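Side-chain contacts in FTT_1639c (Francisella tularensis subsp. tularensis, PDB 7KZW), which is of unknown function but is probably a membrane protein, represented here by its C-terminal, mostly beta-stranded portion: residues 109-113 against 114-118; 31-34 against 35-39. The protein carries 3 engineered substitutions. One frame throughout, in Å; residues are numbered along the deposited sequence. Where two conformers were deposited one is given.

How the contacts relate
Contact 1 is the tip of a beta hairpin, and contact 2 is a turn in the long loop between strands 21-27 and 48-58. The turn comes first along the chain, yet the two centres lie about 12 Å apart and on the same side of the molecule. They meet directly: Tyr116 OH is 3.3 Å from CG of Pro34, and Asn112 ND2 approaches the carbonyl O of Gly36 to 2.7 Å. In one modelled conformer of Ile37, its CD1 also packs 3.8 Å from CB of Ala111. Turn and hairpin thus illustrate how a loop can pack across the end of a sheet; no active site is known here.

Contact 1: residues 109-113 against 114-118; sequences AYANA and IEYDR
Ala109 and Tyr116 form an antiparallel hydrogen-bonded pair, as do Ala111 and Ile114, and a type I' turn from Ala111 to Ile114 joins the two strands. Both bonds of the first pair, Ala109 N to Tyr116 O and Tyr116 N to Ala109 O, are 2.8 Å long and lie in the carbonyl planes. The turn's own bond, Ile114 N to Ala111 O, is 2.9 Å but more bent (136°), the donor sitting above the carbonyl plane. Water 1 donates to that same oxygen and lies 2.8 Å from Tyr116 OH, at the edge of the ring and in its plane, linking the phenol to the turn. Between the two pairs, Tyr110 and Glu115 form a non-hydrogen-bonded pair, with no backbone bond between them. Their side chains run alongside one another, CE1 of Tyr110 reaching CB of Glu115 at 3.7 Å. CG of Glu115 stands anti to its backbone N (chi1 170°), and the extended chain runs beside the ring, pointing the same way, its carboxylate turned 55° from the ring plane. Within the sheet, strand 114-123 lies between strands 6-16 and 102-111, while Phe28 meets the Tyr116 ring edge-to-face and strand 48-58 flanks the other side of the hairpin.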
ATOM      1  N   ALA A 109      -2.291  -4.942   8.383  1.00 13.90           N
ATOM      2  CA  ALA A 109      -0.839  -5.147   8.438  1.00 14.22           C
ATOM      3  C   ALA A 109      -0.370  -5.151   9.880  1.00 15.18           C
ATOM      4  O   ALA A 109      -0.706  -4.243  10.650  1.00 15.75           O
ATOM      5  CB  ALA A 109      -0.139  -4.050   7.629  1.00 13.82           C
ATOM      6  N   TYR A 110       0.384  -6.178  10.273  1.00 15.77           N
ATOM      7  CA  TYR A 110       0.869  -6.262  11.644  1.00 16.85           C
ATOM      8  C   TYR A 110       2.370  -6.038  11.666  1.00 17.26           C
ATOM      9  O   TYR A 110       3.117  -6.749  10.966  1.00 17.12           O
ATOM     10  CB  TYR A 110       0.608  -7.644  12.248  1.00 17.50           C
ATOM     11  CG  TYR A 110      -0.809  -7.971  12.322  1.00 17.28           C
ATOM     12  CD1 TYR A 110      -1.564  -7.608  13.419  1.00 17.86           C
ATOM     13  CD2 TYR A 110      -1.409  -8.640  11.265  1.00 19.84           C
ATOM     14  CE1 TYR A 110      -2.953  -7.943  13.462  1.00 24.39           C
ATOM     15  CE2 TYR A 110      -2.701  -8.958  11.293  1.00 22.22           C
ATOM     16  CZ  TYR A 110      -3.464  -8.621  12.372  1.00 20.33           C
ATOM     17  OH  TYR A 110      -4.791  -9.005  12.337  1.00 30.22           O
ATOM     18  N   ALA A 111       2.840  -5.169  12.557  1.00 17.92           N
ATOM     19  CA  ALA A 111       4.273  -4.958  12.733  1.00 18.52           C
ATOM     20  C   ALA A 111       4.503  -4.756  14.212  1.00 21.75           C
ATOM     21  O   ALA A 111       3.808  -3.938  14.830  1.00 22.92           O
ATOM     22  CB  ALA A 111       4.741  -3.723  11.938  1.00 17.93           C
ATOM     23  N   ASN A 112       5.448  -5.523  14.780  1.00 22.64           N
ATOM     24  CA  ASN A 112       5.944  -5.299  16.153  1.00 30.80           C
ATOM     25  C   ASN A 112       4.819  -5.002  17.124  1.00 36.32           C
ATOM     26  O   ASN A 112       4.793  -3.949  17.772  1.00 38.40           O
ATOM     27  CB  ASN A 112       6.908  -4.130  16.202  1.00 33.60           C
ATOM     28  CG  ASN A 112       8.200  -4.465  15.629  1.00 35.27           C
ATOM     29  OD1 ASN A 112       8.505  -5.654  15.392  1.00 34.82           O
ATOM     30  ND2 ASN A 112       9.007  -3.443  15.396  1.00 44.47           N
ATOM     31  N   ALA A 113       3.875  -5.924  17.199  1.00 29.56           N
ATOM     32  CA  ALA A 113       2.774  -5.834  18.148  1.00 37.08           C
ATOM     33  C   ALA A 113       1.718  -4.765  17.821  1.00 39.57           C
ATOM     34  O   ALA A 113       0.961  -4.357  18.706  1.00 40.36           O
ATOM     35  CB  ALA A 113       3.269  -5.710  19.596  1.00 40.64           C
ATOM     36  N   ILE A 114       1.590  -4.291  16.587  1.00 33.23           N
ATOM     37  CA  ILE A 114       0.579  -3.277  16.303  1.00 23.18           C
ATOM     38  C   ILE A 114      -0.128  -3.648  15.002  1.00 21.49           C
ATOM     39  O   ILE A 114       0.506  -4.048  14.017  1.00 18.44           O
ATOM     40  CB  ILE A 114       1.175  -1.865  16.191  1.00 27.37           C
ATOM     41  CG1 ILE A 114       2.065  -1.444  17.395  1.00 35.19           C
ATOM     42  CG2 ILE A 114       0.074  -0.868  15.980  1.00 34.41           C
ATOM     43  CD1 ILE A 114       1.416  -1.447  18.755  1.00 39.23           C
ATOM     44  N   GLU A 115      -1.431  -3.410  14.936  1.00 18.44           N
ATOM     45  CA  GLU A 115      -2.233  -3.644  13.759  1.00 17.63           C
ATOM     46  C   GLU A 115      -2.512  -2.309  13.079  1.00 16.53           C
ATOM     47  O   GLU A 115      -2.889  -1.332  13.756  1.00 18.08           O
ATOM     48  CB  GLU A 115      -3.557  -4.322  14.141  1.00 21.41           C
ATOM     49  CG  GLU A 115      -4.534  -4.389  13.029  1.00 24.80           C
ATOM     50  CD  GLU A 115      -5.861  -5.066  13.377  1.00 30.25           C
ATOM     51  OE1 GLU A 115      -5.951  -5.719  14.427  1.00 34.32           O
ATOM     52  OE2 GLU A 115      -6.807  -4.910  12.581  1.00 27.89           O
ATOM     53  N   TYR A 116      -2.300  -2.261  11.767  1.00 15.65           N
ATOM     54  CA  TYR A 116      -2.610  -1.104  10.927  1.00 14.97           C
ATOM     55  C   TYR A 116      -3.629  -1.547   9.895  1.00 15.77           C
ATOM     56  O   TYR A 116      -3.391  -2.522   9.158  1.00 17.27           O
ATOM     57  CB  TYR A 116      -1.320  -0.545  10.251  1.00 14.96           C
ATOM     58  CG  TYR A 116      -0.268  -0.243  11.285  1.00 17.76           C
ATOM     59  CD1 TYR A 116       0.605  -1.231  11.757  1.00 19.35           C
ATOM     60  CD2 TYR A 116      -0.238   1.017  11.941  1.00 23.71           C
ATOM     61  CE1 TYR A 116       1.522  -0.976  12.801  1.00 21.13           C
ATOM     62  CE2 TYR A 116       0.687   1.277  12.974  1.00 25.74           C
ATOM     63  CZ  TYR A 116       1.534   0.285  13.403  1.00 21.28           C
ATOM     64  OH  TYR A 116       2.427   0.532  14.441  1.00 27.67           O
ATOM     65  N   ASP A 117      -4.750  -0.840   9.788  1.00 16.26           N
ATOM     66  CA  ASP A 117      -5.835  -1.228   8.899  1.00 16.50           C
ATOM     67  C   ASP A 117      -6.074  -0.162   7.848  1.00 18.05           C
ATOM     68  O   ASP A 117      -5.919   1.044   8.113  1.00 19.73           O
ATOM     69  CB  ASP A 117      -7.130  -1.216   9.678  1.00 24.85           C
ATOM     70  CG  ASP A 117      -7.253  -2.344  10.631  1.00 35.00           C
ATOM     71  OD1 ASP A 117      -6.471  -3.304  10.580  1.00 31.36           O
ATOM     72  OD2 ASP A 117      -8.157  -2.257  11.488  1.00 44.72           O
ATOM     73  N   ARG A 118      -6.578  -0.585   6.691  1.00 14.86           N
ATOM     74  CA  ARG A 118      -7.101   0.403   5.727  1.00 16.58           C
ATOM     75  C   ARG A 118      -8.218  -0.284   4.971  1.00 19.79           C
ATOM     76  O   ARG A 118      -8.001  -1.347   4.384  1.00 17.10           O
ATOM     77  CB  ARG A 118      -6.012   0.857   4.767  1.00 17.14           C
ATOM     78  CG  ARG A 118      -6.432   2.104   3.872  1.00 19.74           C
ATOM     79  CD  ARG A 118      -5.773   3.373   4.386  1.00 17.72           C
ATOM     80  NE  ARG A 118      -6.492   4.502   3.848  1.00 22.02           N
ATOM     81  CZ  ARG A 118      -6.263   5.738   4.204  1.00 21.45           C
ATOM     82  NH1 ARG A 118      -5.296   6.041   5.062  1.00 17.53           N
ATOM     83  NH2 ARG A 118      -7.011   6.706   3.655  1.00 24.66           N
TER
HETATM   84  O   HOH W   1       4.211  -1.461  15.270  1.00 30.93           O

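Contact 2: residues 31-34 against 35-39; sequences DNTP and SGIFN
Pro34 and Ile37 supply the compact part of this turn, where the chain doubles back over four residues. The side chains meet on one side: CB of the proline ring lies 3.8 Å from CG1 of Ile37 in one of that residue's two modelled conformers. The Pro34 carbonyl oxygen is tucked against the same isoleucine, 3.4 Å from its CB. Thr33 adds a third piece. Its methyl is anti to the backbone N, which directs CG2 across to Ile37 and brings it 4.2 Å from CB of that residue. The hydroxyl, on the other branch, is hydrogen-bonded to the carbonyl of Cys29, so the threonine divides its apolar and polar ends between two parts of the loop. Ile37 is buried and also touches Thr46 and Leu85, while Pro34 reaches Arg6 of strand 6-16.

The polar closure is much looser. Ile37 N reaches Pro34 O over 3.3 Å, a weak and bent hydrogen bond with an angle of 142°. Water 2 supplements it, lying 2.8 Å from Pro34 O and equally far from Ile37 O, and so can bridge the carbonyls of the first and last residues of the turn. Ser35, by contrast, is exposed and carries its CB away from the preceding segment.

The backbone bends at Ser35 and Gly36, and the positive phi of Gly36 (79°) is a conformation glycine adopts readily. Such a glycine at the third position is characteristic of the type II beta turn, here set within the long loop before strand 48-58.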
ATOM      1  N   ASP A  31       5.774  12.361  11.565  1.00 33.24           N
ATOM      2  CA  ASP A  31       4.875  12.533  12.708  1.00 34.12           C
ATOM      3  C   ASP A  31       4.037  11.295  12.998  1.00 31.43           C
ATOM      4  O   ASP A  31       3.186  11.313  13.899  1.00 34.68           O
ATOM      5  CB  ASP A  31       4.007  13.817  12.594  1.00 39.10           C
ATOM      6  CG  ASP A  31       2.936  13.766  11.469  1.00 41.04           C
ATOM      7  OD1 ASP A  31       2.628  12.710  10.889  1.00 37.92           O
ATOM      8  OD2 ASP A  31       2.379  14.840  11.170  1.00 50.04           O
ATOM      9  N   ASN A  32       4.291  10.225  12.310  1.00 31.14           N
ATOM     10  CA  ASN A  32       3.476   9.046  12.544  1.00 36.37           C
ATOM     11  C   ASN A  32       4.273   7.766  12.440  1.00 29.71           C
ATOM     12  O   ASN A  32       3.647   6.688  12.424  1.00 31.87           O
ATOM     13  CB  ASN A  32       2.165   8.978  11.706  1.00 29.49           C
ATOM     14  CG  ASN A  32       2.408   8.814  10.208  1.00 25.96           C
ATOM     15  OD1 ASN A  32       3.479   8.454   9.777  1.00 23.46           O
ATOM     16  ND2 ASN A  32       1.389   9.099   9.413  1.00 32.46           N
ATOM     17  N   THR A  33       5.641   7.831  12.469  1.00 28.15           N
ATOM     18  CA  THR A  33       6.353   6.524  12.458  1.00 23.81           C
ATOM     19  C   THR A  33       6.494   5.941  13.853  1.00 23.90           C
ATOM     20  O   THR A  33       7.183   6.513  14.712  1.00 25.43           O
ATOM     21  CB  THR A  33       7.726   6.502  11.798  1.00 26.31           C
ATOM     22  OG1 THR A  33       7.614   6.978  10.458  1.00 27.05           O
ATOM     23  CG2 THR A  33       8.247   5.062  11.736  1.00 26.10           C
ATOM     24  N   PRO A  34       5.838   4.829  14.136  1.00 22.60           N
ATOM     25  CA  PRO A  34       5.837   4.288  15.490  1.00 23.68           C
ATOM     26  C   PRO A  34       7.229   3.895  15.958  1.00 26.19           C
ATOM     27  O   PRO A  34       8.123   3.548  15.171  1.00 25.79           O
ATOM     28  CB  PRO A  34       4.928   3.053  15.354  1.00 30.48           C
ATOM     29  CG  PRO A  34       4.065   3.365  14.235  1.00 28.55           C
ATOM     30  CD  PRO A  34       4.962   4.055  13.239  1.00 25.62           C
ATOM     31  N   SER A  35       7.377   3.928  17.263  1.00 28.07           N
ATOM     32  CA  SER A  35       8.618   3.542  17.902  1.00 27.34           C
ATOM     33  C   SER A  35       8.938   2.098  17.535  1.00 26.04           C
ATOM     34  O   SER A  35       8.037   1.257  17.406  1.00 30.49           O
ATOM     35  CB  SER A  35       8.444   3.705  19.419  1.00 32.29           C
ATOM     36  OG  SER A  35       9.342   2.884  20.131  1.00 39.98           O
ATOM     37  N   GLY A  36      10.220   1.831  17.260  1.00 26.51           N
ATOM     38  CA  GLY A  36      10.671   0.484  16.978  1.00 29.74           C
ATOM     39  C   GLY A  36      10.390  -0.016  15.581  1.00 28.85           C
ATOM     40  O   GLY A  36      10.507  -1.219  15.336  1.00 28.47           O
ATOM     41  N   ILE A  37       9.967   0.849  14.668  1.00 23.89           N
ATOM     42  CA  ILE A  37       9.676   0.467  13.296  0.52 20.80           C
ATOM     43  C   ILE A  37      10.816   0.981  12.423  1.00 22.83           C
ATOM     44  O   ILE A  37      11.091   2.186  12.407  1.00 25.43           O
ATOM     45  CB  ILE A  37       8.333   1.039  12.824  0.52 20.63           C
ATOM     46  CG1 ILE A  37       7.195   0.501  13.704  0.52 22.66           C
ATOM     47  CG2 ILE A  37       8.133   0.714  11.326  0.52 21.15           C
ATOM     48  CD1 ILE A  37       6.877  -0.931  13.406  0.52 24.14           C
ATOM     49  N   PHE A  38      11.476   0.073  11.706  1.00 18.50           N
ATOM     50  CA  PHE A  38      12.655   0.371  10.894  1.00 19.51           C
ATOM     51  C   PHE A  38      12.428  -0.094   9.477  1.00 17.10           C
ATOM     52  O   PHE A  38      11.607  -0.996   9.235  1.00 17.17           O
ATOM     53  CB  PHE A  38      13.877  -0.343  11.474  1.00 19.07           C
ATOM     54  CG  PHE A  38      14.158   0.079  12.877  1.00 23.59           C
ATOM     55  CD1 PHE A  38      14.708   1.326  13.129  1.00 24.93           C
ATOM     56  CD2 PHE A  38      13.806  -0.718  13.943  1.00 24.16           C
ATOM     57  CE1 PHE A  38      14.974   1.758  14.431  1.00 31.47           C
ATOM     58  CE2 PHE A  38      14.050  -0.303  15.262  1.00 31.02           C
ATOM     59  CZ  PHE A  38      14.646   0.943  15.496  1.00 31.19           C
ATOM     60  N   ASN A  39      13.094   0.575   8.519  1.00 15.93           N
ATOM     61  CA  ASN A  39      12.927   0.328   7.106  1.00 14.58           C
ATOM     62  C   ASN A  39      14.146  -0.372   6.514  1.00 13.19           C
ATOM     63  O   ASN A  39      15.113  -0.686   7.225  1.00 15.53           O
ATOM     64  CB  ASN A  39      12.533   1.616   6.367  1.00 14.05           C
ATOM     65  CG  ASN A  39      13.619   2.661   6.382  1.00 15.40           C
ATOM     66  OD1 ASN A  39      14.756   2.344   6.098  1.00 19.63           O
ATOM     67  ND2 ASN A  39      13.269   3.908   6.678  1.00 16.85           N
TER
HETATM   68  O   HOH W   2      10.810   4.078  14.461  1.00 42.13           O